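Local atomic coordinates of putative acyl-CoA N-acyltransferase (Klebsiella pneumoniae subsp. pneumoniae, PDB entry 3LOD), a protein that probably transfers an acyl group from acyl-CoA to an acceptor that has not been identified, as a member of the GNAT acetyltransferase family. Residues 68-71 with 72-76; 88-91 with 92-95; 99-102 with 103-107; 122-125 with 126-130. One frame throughout, in Å; residues are numbered along the deposited sequence.

Contact 1: 68-71 with 72-76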
ATOM      1  N   VAL A  68      -2.037  -3.055   7.371  1.00 19.91           N
ATOM      2  CA  VAL A  68      -2.709  -3.253   8.650  1.00 19.23           C
ATOM      3  C   VAL A  68      -2.666  -4.731   8.949  1.00 20.40           C
ATOM      4  O   VAL A  68      -3.218  -5.523   8.157  1.00 20.80           O
ATOM      5  CB  VAL A  68      -4.169  -2.868   8.539  1.00 19.00           C
ATOM      6  CG1 VAL A  68      -4.945  -3.239   9.864  1.00 20.41           C
ATOM      7  CG2 VAL A  68      -4.304  -1.383   8.186  1.00 16.87           C
ATOM      8  N   LEU A  69      -2.012  -5.100  10.068  1.00 21.22           N
ATOM      9  CA  LEU A  69      -1.834  -6.494  10.516  1.00 21.40           C
ATOM     10  C   LEU A  69      -2.884  -7.028  11.498  1.00 23.12           C
ATOM     11  O   LEU A  69      -3.232  -6.377  12.475  1.00 23.80           O
ATOM     12  CB  LEU A  69      -0.515  -6.633  11.224  1.00 21.13           C
ATOM     13  CG  LEU A  69       0.772  -6.149  10.618  1.00 19.64           C
ATOM     14  CD1 LEU A  69       1.738  -5.987  11.782  1.00 21.06           C
ATOM     15  CD2 LEU A  69       1.196  -7.250   9.731  1.00 17.66           C
ATOM     16  N   SER A  70      -3.320  -8.267  11.279  1.00 24.65           N
ATOM     17  CA  SER A  70      -4.335  -8.889  12.091  1.00 25.67           C
ATOM     18  C   SER A  70      -3.637  -9.855  13.031  1.00 25.78           C
ATOM     19  O   SER A  70      -2.457 -10.182  12.845  1.00 24.65           O
ATOM     20  CB  SER A  70      -5.270  -9.653  11.178  1.00 26.49           C
ATOM     21  OG  SER A  70      -4.832 -11.007  11.008  1.00 30.98           O
ATOM     22  N   GLU A  71      -4.353 -10.337  14.036  1.00 25.74           N
ATOM     23  CA  GLU A  71      -3.687 -11.223  14.976  1.00 25.98           C
ATOM     24  C   GLU A  71      -3.527 -12.664  14.445  1.00 25.13           C
ATOM     25  O   GLU A  71      -2.802 -13.447  15.035  1.00 25.01           O
ATOM     26  CB  GLU A  71      -4.264 -11.148  16.409  1.00 26.38           C
ATOM     27  CG  GLU A  71      -5.775 -11.282  16.516  1.00 29.13           C
ATOM     28  CD  GLU A  71      -6.311 -10.858  17.891  1.00 31.89           C
ATOM     29  OE1 GLU A  71      -6.237  -9.646  18.224  1.00 32.78           O
ATOM     30  OE2 GLU A  71      -6.818 -11.733  18.626  1.00 29.80           O
ATOM     31  N   GLU A  72      -4.143 -13.001  13.316  1.00 24.09           N
ATOM     32  CA  GLU A  72      -3.870 -14.322  12.733  1.00 23.14           C
ATOM     33  C   GLU A  72      -2.786 -14.342  11.631  1.00 22.59           C
ATOM     34  O   GLU A  72      -2.697 -15.317  10.866  1.00 20.64           O
ATOM     35  CB  GLU A  72      -5.155 -14.999  12.254  1.00 22.98           C
ATOM     36  CG  GLU A  72      -6.132 -15.288  13.363  1.00 25.15           C
ATOM     37  CD  GLU A  72      -5.532 -16.107  14.524  1.00 28.86           C
ATOM     38  OE1 GLU A  72      -4.706 -17.047  14.277  1.00 30.61           O
ATOM     39  OE2 GLU A  72      -5.889 -15.798  15.695  1.00 30.22           O
ATOM     40  N   GLY A  73      -1.968 -13.282  11.554  1.00 21.71           N
ATOM     41  CA  GLY A  73      -0.878 -13.257  10.589  1.00 21.75           C
ATOM     42  C   GLY A  73      -1.222 -12.825   9.162  1.00 23.64           C
ATOM     43  O   GLY A  73      -0.335 -12.854   8.281  1.00 25.15           O
ATOM     44  N   PHE A  74      -2.477 -12.438   8.904  1.00 22.84           N
ATOM     45  CA  PHE A  74      -2.810 -11.702   7.683  1.00 23.43           C
ATOM     46  C   PHE A  74      -2.462 -10.223   7.850  1.00 23.61           C
ATOM     47  O   PHE A  74      -2.365  -9.719   8.965  1.00 24.71           O
ATOM     48  CB  PHE A  74      -4.291 -11.861   7.333  1.00 22.92           C
ATOM     49  CG  PHE A  74      -4.651 -13.272   7.003  1.00 24.30           C
ATOM     50  CD1 PHE A  74      -4.967 -14.179   8.012  1.00 25.65           C
ATOM     51  CD2 PHE A  74      -4.554 -13.738   5.713  1.00 25.82           C
ATOM     52  CE1 PHE A  74      -5.253 -15.505   7.735  1.00 24.49           C
ATOM     53  CE2 PHE A  74      -4.860 -15.084   5.434  1.00 24.88           C
ATOM     54  CZ  PHE A  74      -5.188 -15.946   6.446  1.00 23.90           C
ATOM     55  N   GLY A  75      -2.223  -9.564   6.730  1.00 22.99           N
ATOM     56  CA  GLY A  75      -1.897  -8.157   6.675  1.00 21.48           C
ATOM     57  C   GLY A  75      -2.762  -7.628   5.538  1.00 21.11           C
ATOM     58  O   GLY A  75      -2.944  -8.307   4.497  1.00 21.05           O
ATOM     59  N   GLU A  76      -3.347  -6.451   5.725  1.00 19.35           N
ATOM     60  CA  GLU A  76      -4.017  -5.867   4.604  1.00 18.86           C
ATOM     61  C   GLU A  76      -3.202  -4.666   4.116  1.00 18.85           C
ATOM     62  O   GLU A  76      -2.894  -3.760   4.919  1.00 19.68           O
ATOM     63  CB  GLU A  76      -5.419  -5.474   4.967  1.00 17.32           C
ATOM     64  CG  GLU A  76      -6.034  -4.754   3.834  1.00 21.90           C
ATOM     65  CD  GLU A  76      -7.421  -4.257   4.104  1.00 26.74           C
ATOM     66  OE1 GLU A  76      -8.055  -4.635   5.146  1.00 31.15           O
ATOM     67  OE2 GLU A  76      -7.893  -3.521   3.235  1.00 23.92           O
TER
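V68 faces E76 as an antiparallel hydrogen-bonded pair, two residues before the turn of the hairpin. V68 N donates to E76 O at 2.7 Å, and E76 N returns a bond to V68 O at 2.6 Å. The same V68 O also receives a CA-H...O contact from G75 CA at 3.3 Å. V68 lies on the same face of the sheet as E76, whose OE2 is bonded to Y140.

L69 follows as a non-hydrogen-bonded pair with G75. The two CA atoms lie 4.2 Å apart, and the leucine occupies the other face of the sheet. S70 then closes the strand pairing: S70 N reaches F74 O at 2.9 Å in an almost straight bond (173°). Its hydroxyl bends over the turn, where OG accepts from E72 N at 3.1 Å, an ST turn, and makes a weak bond to F74 O. OG also lies at the edge of the F74 ring, near its plane.

E71 and E72 are the corners of a type I turn from S70 to G73, closed by a weak bond from G73 N to S70 O. G73 has positive phi (83°), which completes the type I turn plus G1 bulge of a 3:5 hairpin. The two exposed carboxylates keep E71 OE2 and E72 OE2 5.1 Å apart.

The hairpin joins strands 61-69 and 74-82. G75 bonds through its backbone to T110 and R112 of strand 110-116, and the F74 side chain packs on the same two residues and meets H109 edge-to-face. V68 packs on L41 and L44, and L69 reaches R106 and C108 just beyond helix 91-104.

Contact 2: 88-91 with 92-95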
ATOM      1  N   GLY A  88       6.747   5.652 -13.762  1.00 22.07           N
ATOM      2  CA  GLY A  88       7.506   5.279 -14.947  1.00 21.54           C
ATOM      3  C   GLY A  88       8.893   4.726 -14.655  1.00 21.91           C
ATOM      4  O   GLY A  88       9.683   4.473 -15.597  1.00 21.87           O
ATOM      5  N   GLN A  89       9.199   4.546 -13.363  1.00 21.98           N
ATOM      6  CA  GLN A  89      10.555   4.155 -12.934  1.00 22.61           C
ATOM      7  C   GLN A  89      10.595   3.236 -11.725  1.00 22.81           C
ATOM      8  O   GLN A  89      11.545   3.292 -10.931  1.00 23.72           O
ATOM      9  CB  GLN A  89      11.454   5.381 -12.724  1.00 22.24           C
ATOM     10  CG  GLN A  89      11.050   6.270 -11.569  1.00 24.84           C
ATOM     11  CD  GLN A  89      11.848   7.542 -11.530  1.00 27.58           C
ATOM     12  OE1 GLN A  89      11.290   8.617 -11.417  1.00 29.16           O
ATOM     13  NE2 GLN A  89      13.165   7.430 -11.638  1.00 30.49           N
ATOM     14  N   GLN A  90       9.557   2.405 -11.591  1.00 22.43           N
ATOM     15  CA  GLN A  90       9.588   1.242 -10.716  1.00 22.88           C
ATOM     16  C   GLN A  90       9.548   1.527  -9.220  1.00 23.48           C
ATOM     17  O   GLN A  90       9.899   0.664  -8.444  1.00 24.90           O
ATOM     18  CB  GLN A  90      10.801   0.346 -11.007  1.00 22.79           C
ATOM     19  CG  GLN A  90      10.800  -0.287 -12.383  1.00 22.46           C
ATOM     20  CD  GLN A  90      11.425   0.627 -13.388  1.00 24.98           C
ATOM     21  OE1 GLN A  90      12.448   1.258 -13.110  1.00 26.95           O
ATOM     22  NE2 GLN A  90      10.805   0.742 -14.551  1.00 24.90           N
ATOM     23  N   LEU A  91       9.075   2.694  -8.805  1.00 23.65           N
ATOM     24  CA  LEU A  91       8.998   3.022  -7.379  1.00 23.10           C
ATOM     25  C   LEU A  91       7.948   2.186  -6.667  1.00 23.87           C
ATOM     26  O   LEU A  91       8.090   1.885  -5.467  1.00 23.19           O
ATOM     27  CB  LEU A  91       8.754   4.540  -7.131  1.00 21.59           C
ATOM     28  CG  LEU A  91       9.777   5.597  -7.601  1.00 20.74           C
ATOM     29  CD1 LEU A  91       9.433   6.959  -7.074  1.00 18.97           C
ATOM     30  CD2 LEU A  91      11.194   5.225  -7.208  1.00 21.37           C
ATOM     31  N   GLY A  92       6.865   1.868  -7.381  1.00 25.37           N
ATOM     32  CA  GLY A  92       5.776   1.082  -6.780  1.00 26.15           C
ATOM     33  C   GLY A  92       6.395  -0.210  -6.276  1.00 27.03           C
ATOM     34  O   GLY A  92       6.208  -0.618  -5.107  1.00 28.17           O
ATOM     35  N   GLU A  93       7.196  -0.791  -7.161  1.00 26.64           N
ATOM     36  CA  GLU A  93       7.990  -1.983  -6.920  1.00 27.04           C
ATOM     37  C   GLU A  93       8.882  -1.857  -5.732  1.00 26.09           C
ATOM     38  O   GLU A  93       8.964  -2.767  -4.933  1.00 27.45           O
ATOM     39  CB  GLU A  93       8.910  -2.168  -8.105  1.00 26.98           C
ATOM     40  CG  GLU A  93       8.996  -3.518  -8.647  1.00 30.49           C
ATOM     41  CD  GLU A  93       9.240  -3.401 -10.150  1.00 38.05           C
ATOM     42  OE1 GLU A  93      10.381  -3.716 -10.666  1.00 33.61           O
ATOM     43  OE2 GLU A  93       8.262  -2.908 -10.792  1.00 40.50           O
ATOM     44  N   LYS A  94       9.605  -0.761  -5.644  1.00 25.20           N
ATOM     45  CA  LYS A  94      10.551  -0.589  -4.566  1.00 25.42           C
ATOM     46  C   LYS A  94       9.818  -0.562  -3.235  1.00 24.25           C
ATOM     47  O   LYS A  94      10.188  -1.296  -2.307  1.00 24.26           O
ATOM     48  CB  LYS A  94      11.394   0.664  -4.803  1.00 26.08           C
ATOM     49  CG  LYS A  94      12.440   0.935  -3.746  1.00 29.25           C
ATOM     50  CD  LYS A  94      13.710   1.675  -4.325  1.00 32.92           C
ATOM     51  CE  LYS A  94      14.729   1.992  -3.189  1.00 33.67           C
ATOM     52  NZ  LYS A  94      16.190   1.843  -3.527  1.00 34.39           N
ATOM     53  N   LEU A  95       8.738   0.218  -3.197  1.00 23.01           N
ATOM     54  CA  LEU A  95       7.876   0.382  -2.020  1.00 23.09           C
ATOM     55  C   LEU A  95       7.178  -0.916  -1.602  1.00 23.80           C
ATOM     56  O   LEU A  95       7.272  -1.351  -0.459  1.00 23.53           O
ATOM     57  CB  LEU A  95       6.802   1.446  -2.271  1.00 22.11           C
ATOM     58  CG  LEU A  95       5.743   1.698  -1.184  1.00 19.73           C
ATOM     59  CD1 LEU A  95       6.349   2.176   0.157  1.00 16.56           C
ATOM     60  CD2 LEU A  95       4.744   2.743  -1.691  1.00 20.51           C
TER
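Q90 O and L91 O accept the first two i to i+4 bonds of helix 91-104, with Q90 as its N-cap. K94 N donates to Q90 O at 3.2 Å in a somewhat bent bond. The next bond is shorter and straighter: L95 N reaches L91 O at 2.9 Å and 173°. E93 CB crowds the first acceptor, only 3.0 Å from Q90 O, while K94 CB and L95 CB lie beside L91 O.

Above this backbone, Q90 and E93 lie side by side and point the same way. Q90 CG stands anti to its own carbonyl carbon (chi1 -64°), which sets it beside the carboxylate, 3.9 Å from E93 OE1 and 4.0 Å from E93 OE2. The carboxylate therefore meets methylene groups here, and E93 OE2 finds a weak, long ion pair with R128. Other polar ends are satisfied by the N-terminus: K94 NZ bonds to A2 O and Q89 NE2 to N1 O. L91 and L95 are buried, both against I54, L91 also on Y4 and H86.

The segment carries the end of the GNAT motif Arg/Gln-X-X-Gly-X-Gly/Ala, with G92 at its last position. Q90 stands where the motif usually has its first glycine, and has the positive phi (72°) common for that residue. In relatives the backbone amides of this turn grip the pyrophosphate of acyl-CoA. The helix start here is consistent with that role, since its N-terminal dipole would probably favour an anion at the turn.

Contact 3: 99-102 with 103-107; sequences LEAK and ARQRD
A103 sits against the backbone of the preceding turn, and this is the tight part of the contact. A103 CB comes within 3.4 Å of L99 O, and A103 N bonds to L99 O at 2.9 Å with a second, weak bond to E100 O. One residue on, R104 N approaches E100 O nearly along the C=O axis at 2.9 Å, with 172° at the hydrogen, so E100 O takes two amides. Q105 N to A101 O is longer, at 3.2 Å.

The R104 chain, extended from CG to NE, runs alongside E100 in the same direction, and one face of its guanidinium lies over E100 C. The carboxylate and guanidinium planes stand 76° apart, and E100 OE1 to R104 NH2 is 4.0 Å, beyond a salt bridge. The firm partners of E100 are elsewhere: its OE2 pairs with K151 and accepts from Y131.

Toward solvent, at the outer ends of K102 and Q105 and at the exposed R106, the touches are thinner. K102 crosses Q105 at a slant, K102 CE and Q105 OE1 being 4.2 Å apart. R106 lays its CG 3.4 Å from K102 O, then sends its guanidinium to Q47 O. The helix stops in a Schellman motif, in which D107 has positive phi (65°), D107 N bonds to R104 O at 2.8 Å, and C108 N to A103 O.

These last turns of helix 91-104 belong to the beta-alpha-beta crossover from strand 74-82 to the parallel strand 110-116. L99 packs on I67, I50 and L52, A103 on I67, C108 and L153, and K102 also touches I50.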
ATOM      1  N   LEU A  99       7.382  -2.937   1.989  1.00 18.90           N
ATOM      2  CA  LEU A  99       6.253  -3.200   2.878  1.00 18.69           C
ATOM      3  C   LEU A  99       6.181  -4.704   3.184  1.00 19.43           C
ATOM      4  O   LEU A  99       5.904  -5.137   4.311  1.00 18.47           O
ATOM      5  CB  LEU A  99       4.934  -2.723   2.237  1.00 18.78           C
ATOM      6  CG  LEU A  99       4.710  -1.196   2.176  1.00 16.04           C
ATOM      7  CD1 LEU A  99       3.710  -0.838   1.093  1.00 14.23           C
ATOM      8  CD2 LEU A  99       4.216  -0.680   3.501  1.00  5.39           C
ATOM      9  N   GLU A 100       6.417  -5.496   2.154  1.00 19.86           N
ATOM     10  CA  GLU A 100       6.514  -6.940   2.327  1.00 20.67           C
ATOM     11  C   GLU A 100       7.626  -7.233   3.314  1.00 20.83           C
ATOM     12  O   GLU A 100       7.434  -7.993   4.292  1.00 20.76           O
ATOM     13  CB  GLU A 100       6.768  -7.639   0.977  1.00 20.75           C
ATOM     14  CG  GLU A 100       5.671  -7.377  -0.021  1.00 21.22           C
ATOM     15  CD  GLU A 100       5.930  -8.045  -1.358  1.00 27.41           C
ATOM     16  OE1 GLU A 100       7.097  -8.404  -1.650  1.00 29.47           O
ATOM     17  OE2 GLU A 100       4.951  -8.217  -2.118  1.00 28.22           O
ATOM     18  N   ALA A 101       8.795  -6.634   3.112  1.00 21.49           N
ATOM     19  CA  ALA A 101       9.889  -6.994   4.057  1.00 22.15           C
ATOM     20  C   ALA A 101       9.437  -6.690   5.500  1.00 22.54           C
ATOM     21  O   ALA A 101       9.608  -7.524   6.398  1.00 23.52           O
ATOM     22  CB  ALA A 101      11.267  -6.351   3.710  1.00 20.06           C
ATOM     23  N   LYS A 102       8.798  -5.540   5.715  1.00 22.90           N
ATOM     24  CA  LYS A 102       8.380  -5.182   7.066  1.00 23.62           C
ATOM     25  C   LYS A 102       7.292  -6.108   7.606  1.00 23.19           C
ATOM     26  O   LYS A 102       7.224  -6.369   8.822  1.00 23.26           O
ATOM     27  CB  LYS A 102       8.059  -3.679   7.201  1.00 23.84           C
ATOM     28  CG  LYS A 102       9.382  -2.887   7.219  1.00 29.02           C
ATOM     29  CD  LYS A 102       9.494  -1.701   8.231  1.00 36.15           C
ATOM     30  CE  LYS A 102       9.435  -2.130   9.706  1.00 40.23           C
ATOM     31  NZ  LYS A 102       9.664  -0.984  10.678  1.00 39.82           N
ATOM     32  N   ALA A 103       6.466  -6.628   6.710  1.00 22.74           N
ATOM     33  CA  ALA A 103       5.387  -7.494   7.139  1.00 23.14           C
ATOM     34  C   ALA A 103       6.010  -8.822   7.582  1.00 23.28           C
ATOM     35  O   ALA A 103       5.675  -9.346   8.644  1.00 24.35           O
ATOM     36  CB  ALA A 103       4.365  -7.682   6.028  1.00 22.16           C
ATOM     37  N   ARG A 104       6.947  -9.341   6.817  1.00 22.53           N
ATOM     38  CA  ARG A 104       7.615 -10.531   7.290  1.00 23.48           C
ATOM     39  C   ARG A 104       8.209 -10.361   8.670  1.00 24.68           C
ATOM     40  O   ARG A 104       8.112 -11.268   9.471  1.00 25.75           O
ATOM     41  CB  ARG A 104       8.710 -10.989   6.356  1.00 22.89           C
ATOM     42  CG  ARG A 104       8.198 -11.600   5.115  1.00 22.52           C
ATOM     43  CD  ARG A 104       9.341 -12.162   4.229  1.00 26.95           C
ATOM     44  NE  ARG A 104       8.836 -12.169   2.854  1.00 33.78           N
ATOM     45  CZ  ARG A 104       9.119 -11.236   1.936  1.00 35.04           C
ATOM     46  NH1 ARG A 104      10.001 -10.273   2.196  1.00 32.77           N
ATOM     47  NH2 ARG A 104       8.547 -11.297   0.737  1.00 36.41           N
ATOM     48  N   GLN A 105       8.832  -9.237   8.987  1.00 25.65           N
ATOM     49  CA  GLN A 105       9.519  -9.179  10.285  1.00 27.21           C
ATOM     50  C   GLN A 105       8.509  -9.244  11.409  1.00 26.66           C
ATOM     51  O   GLN A 105       8.856  -9.404  12.565  1.00 25.45           O
ATOM     52  CB  GLN A 105      10.322  -7.904  10.435  1.00 27.93           C
ATOM     53  CG  GLN A 105      11.619  -7.914   9.672  1.00 34.08           C
ATOM     54  CD  GLN A 105      12.016  -6.488   9.199  1.00 41.03           C
ATOM     55  OE1 GLN A 105      11.897  -5.499   9.953  1.00 40.57           O
ATOM     56  NE2 GLN A 105      12.471  -6.387   7.933  1.00 44.09           N
ATOM     57  N   ARG A 106       7.247  -9.101  11.043  1.00 27.20           N
ATOM     58  CA  ARG A 106       6.166  -9.135  12.001  1.00 27.91           C
ATOM     59  C   ARG A 106       5.381 -10.455  11.894  1.00 27.52           C
ATOM     60  O   ARG A 106       4.249 -10.572  12.390  1.00 27.93           O
ATOM     61  CB  ARG A 106       5.296  -7.894  11.797  1.00 29.01           C
ATOM     62  CG  ARG A 106       6.101  -6.578  11.983  1.00 31.34           C
ATOM     63  CD  ARG A 106       6.309  -6.266  13.463  1.00 35.35           C
ATOM     64  NE  ARG A 106       5.052  -6.471  14.186  1.00 39.34           N
ATOM     65  CZ  ARG A 106       4.152  -5.511  14.423  1.00 43.75           C
ATOM     66  NH1 ARG A 106       4.362  -4.233  14.029  1.00 42.37           N
ATOM     67  NH2 ARG A 106       3.037  -5.831  15.079  1.00 44.67           N
ATOM     68  N   ASP A 107       6.024 -11.451  11.275  1.00 26.27           N
ATOM     69  CA  ASP A 107       5.473 -12.800  11.074  1.00 25.61           C
ATOM     70  C   ASP A 107       4.274 -12.864  10.171  1.00 25.51           C
ATOM     71  O   ASP A 107       3.522 -13.842  10.232  1.00 27.07           O
ATOM     72  CB  ASP A 107       5.070 -13.464  12.390  1.00 24.88           C
ATOM     73  CG  ASP A 107       6.252 -13.738  13.294  1.00 23.55           C
ATOM     74  OD1 ASP A 107       7.366 -13.861  12.752  1.00 20.10           O
ATOM     75  OD2 ASP A 107       6.049 -13.841  14.537  1.00 19.05           O
TER

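Contact 4: 122-125 with 126-130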
ATOM      1  N   ALA A 122      -2.275   0.015 -10.517  1.00 20.67           N
ATOM      2  CA  ALA A 122      -1.984  -0.645  -9.280  1.00 20.16           C
ATOM      3  C   ALA A 122      -2.196  -2.084  -9.524  1.00 21.18           C
ATOM      4  O   ALA A 122      -1.417  -2.904  -9.076  1.00 21.42           O
ATOM      5  CB  ALA A 122      -2.919  -0.185  -8.217  1.00 18.88           C
ATOM      6  N   ILE A 123      -3.278  -2.408 -10.218  1.00 22.04           N
ATOM      7  CA  ILE A 123      -3.644  -3.796 -10.352  1.00 22.72           C
ATOM      8  C   ILE A 123      -2.529  -4.523 -11.089  1.00 24.27           C
ATOM      9  O   ILE A 123      -2.158  -5.641 -10.724  1.00 25.17           O
ATOM     10  CB  ILE A 123      -4.960  -3.970 -11.112  1.00 22.52           C
ATOM     11  CG1 ILE A 123      -6.156  -3.673 -10.193  1.00 22.13           C
ATOM     12  CG2 ILE A 123      -5.079  -5.398 -11.600  1.00 22.03           C
ATOM     13  CD1 ILE A 123      -7.501  -3.504 -10.948  1.00 17.62           C
ATOM     14  N   ALA A 124      -1.983  -3.881 -12.125  1.00 25.63           N
ATOM     15  CA  ALA A 124      -0.894  -4.491 -12.893  1.00 25.38           C
ATOM     16  C   ALA A 124       0.384  -4.580 -12.065  1.00 25.43           C
ATOM     17  O   ALA A 124       1.131  -5.535 -12.207  1.00 25.26           O
ATOM     18  CB  ALA A 124      -0.641  -3.747 -14.159  1.00 24.85           C
ATOM     19  N   LEU A 125       0.651  -3.585 -11.223  1.00 25.28           N
ATOM     20  CA  LEU A 125       1.834  -3.662 -10.378  1.00 25.86           C
ATOM     21  C   LEU A 125       1.737  -4.910  -9.472  1.00 26.87           C
ATOM     22  O   LEU A 125       2.678  -5.696  -9.380  1.00 28.19           O
ATOM     23  CB  LEU A 125       1.981  -2.409  -9.554  1.00 25.76           C
ATOM     24  CG  LEU A 125       2.922  -2.594  -8.364  1.00 27.87           C
ATOM     25  CD1 LEU A 125       4.337  -2.696  -8.857  1.00 29.75           C
ATOM     26  CD2 LEU A 125       2.835  -1.415  -7.485  1.00 27.99           C
ATOM     27  N   TYR A 126       0.593  -5.145  -8.847  1.00 26.77           N
ATOM     28  CA  TYR A 126       0.516  -6.281  -7.968  1.00 27.34           C
ATOM     29  C   TYR A 126       0.667  -7.565  -8.716  1.00 29.25           C
ATOM     30  O   TYR A 126       1.341  -8.453  -8.212  1.00 31.29           O
ATOM     31  CB  TYR A 126      -0.776  -6.294  -7.175  1.00 26.11           C
ATOM     32  CG  TYR A 126      -0.973  -5.022  -6.391  1.00 21.89           C
ATOM     33  CD1 TYR A 126       0.051  -4.489  -5.566  1.00 15.78           C
ATOM     34  CD2 TYR A 126      -2.175  -4.355  -6.455  1.00 18.63           C
ATOM     35  CE1 TYR A 126      -0.129  -3.275  -4.883  1.00 13.46           C
ATOM     36  CE2 TYR A 126      -2.378  -3.162  -5.758  1.00 13.78           C
ATOM     37  CZ  TYR A 126      -1.360  -2.628  -4.980  1.00 15.22           C
ATOM     38  OH  TYR A 126      -1.649  -1.430  -4.280  1.00 19.27           O
ATOM     39  N   THR A 127       0.022  -7.681  -9.878  1.00 30.60           N
ATOM     40  CA  THR A 127       0.084  -8.881 -10.740  1.00 31.89           C
ATOM     41  C   THR A 127       1.515  -9.204 -11.157  1.00 33.79           C
ATOM     42  O   THR A 127       1.920 -10.359 -11.121  1.00 34.13           O
ATOM     43  CB  THR A 127      -0.773  -8.715 -12.025  1.00 31.74           C
ATOM     44  OG1 THR A 127      -2.014  -8.091 -11.681  1.00 32.69           O
ATOM     45  CG2 THR A 127      -1.046 -10.053 -12.720  1.00 27.86           C
ATOM     46  N   ARG A 128       2.273  -8.176 -11.545  1.00 35.75           N
ATOM     47  CA  ARG A 128       3.694  -8.306 -11.893  1.00 37.26           C
ATOM     48  C   ARG A 128       4.516  -8.849 -10.717  1.00 37.79           C
ATOM     49  O   ARG A 128       5.634  -9.339 -10.922  1.00 38.96           O
ATOM     50  CB  ARG A 128       4.286  -6.949 -12.321  1.00 37.94           C
ATOM     51  CG  ARG A 128       4.335  -6.679 -13.828  1.00 38.89           C
ATOM     52  CD  ARG A 128       4.980  -5.318 -14.131  1.00 41.95           C
ATOM     53  NE  ARG A 128       4.033  -4.193 -14.044  1.00 46.83           N
ATOM     54  CZ  ARG A 128       4.181  -3.072 -13.313  1.00 45.72           C
ATOM     55  NH1 ARG A 128       5.262  -2.848 -12.550  1.00 46.36           N
ATOM     56  NH2 ARG A 128       3.223  -2.154 -13.341  1.00 44.01           N
ATOM     57  N   ASN A 129       3.979  -8.770  -9.495  1.00 37.55           N
ATOM     58  CA  ASN A 129       4.719  -9.235  -8.305  1.00 36.78           C
ATOM     59  C   ASN A 129       4.022 -10.299  -7.457  1.00 36.22           C
ATOM     60  O   ASN A 129       4.170 -10.350  -6.230  1.00 37.44           O
ATOM     61  CB  ASN A 129       5.227  -8.060  -7.471  1.00 36.28           C
ATOM     62  CG  ASN A 129       6.055  -7.085  -8.296  1.00 36.97           C
ATOM     63  OD1 ASN A 129       5.560  -6.035  -8.724  1.00 38.89           O
ATOM     64  ND2 ASN A 129       7.306  -7.442  -8.558  1.00 36.47           N
ATOM     65  N   GLY A 130       3.264 -11.150  -8.118  1.00 34.98           N
ATOM     66  CA  GLY A 130       2.821 -12.368  -7.499  1.00 32.49           C
ATOM     67  C   GLY A 130       1.521 -12.304  -6.770  1.00 30.84           C
ATOM     68  O   GLY A 130       1.136 -13.292  -6.187  1.00 31.07           O
TER
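Helix 120-128 ends in a Schellman motif, and its sequence from L125 to Y131 matches the Leu-Tyr-X-X-X-Gly-Phe/Tyr signature common in the GNAT fold. G130, with positive phi, is the C-prime residue: Y131 N bonds to Y126 O, and G130 N weakly to T127 O.

Upstream, Y126 N donates to A122 O at 3.0 Å. The tyrosine ring folds back over the same carbonyl, with A122 O 3.1 Å above one face and offset toward the rim, while A122 CB touches Y126 CE2 at 3.9 Å. Beyond the helix the ring meets Y131 and packs on L113 and M149, so it faces the sheet.

T127 grips I123 O twice. T127 N comes at 3.1 Å, and T127 OG1 at 2.6 Å from the opposite face of the carbonyl plane, 35° out of it; chi1 of -42° brings OG1 there, beside its own backbone N.

R128 N bonds to A124 O at 3.0 Å. A bend at chi3 (-84°) carries the guanidinium back along the helix, where it crosses the L125 side chain at about a right angle: L125 CA lies under one face, and R128 NH1 is 3.8 Å from L125 CD1.

Contacts 1 and 4 lie at the surface, whereas contacts 2 and 3 are partly buried against the sheet. Contact 1 is the sole strand-to-strand case, its pairing running between the two strands of a hairpin; each of the others is bonded along one helix. Contacts 2 and 3 are the beginning and end of helix 91-104, with centres about 18 Å apart: one is an N-cap, the other a Schellman ending like that of contact 4. Contacts 2 and 4 bring their helices together, where E93 N is 3.8 Å from L125 CD1 and G92 CA 3.9 Å from L125 CD2. Contacts 1 and 3 meet by packing alone.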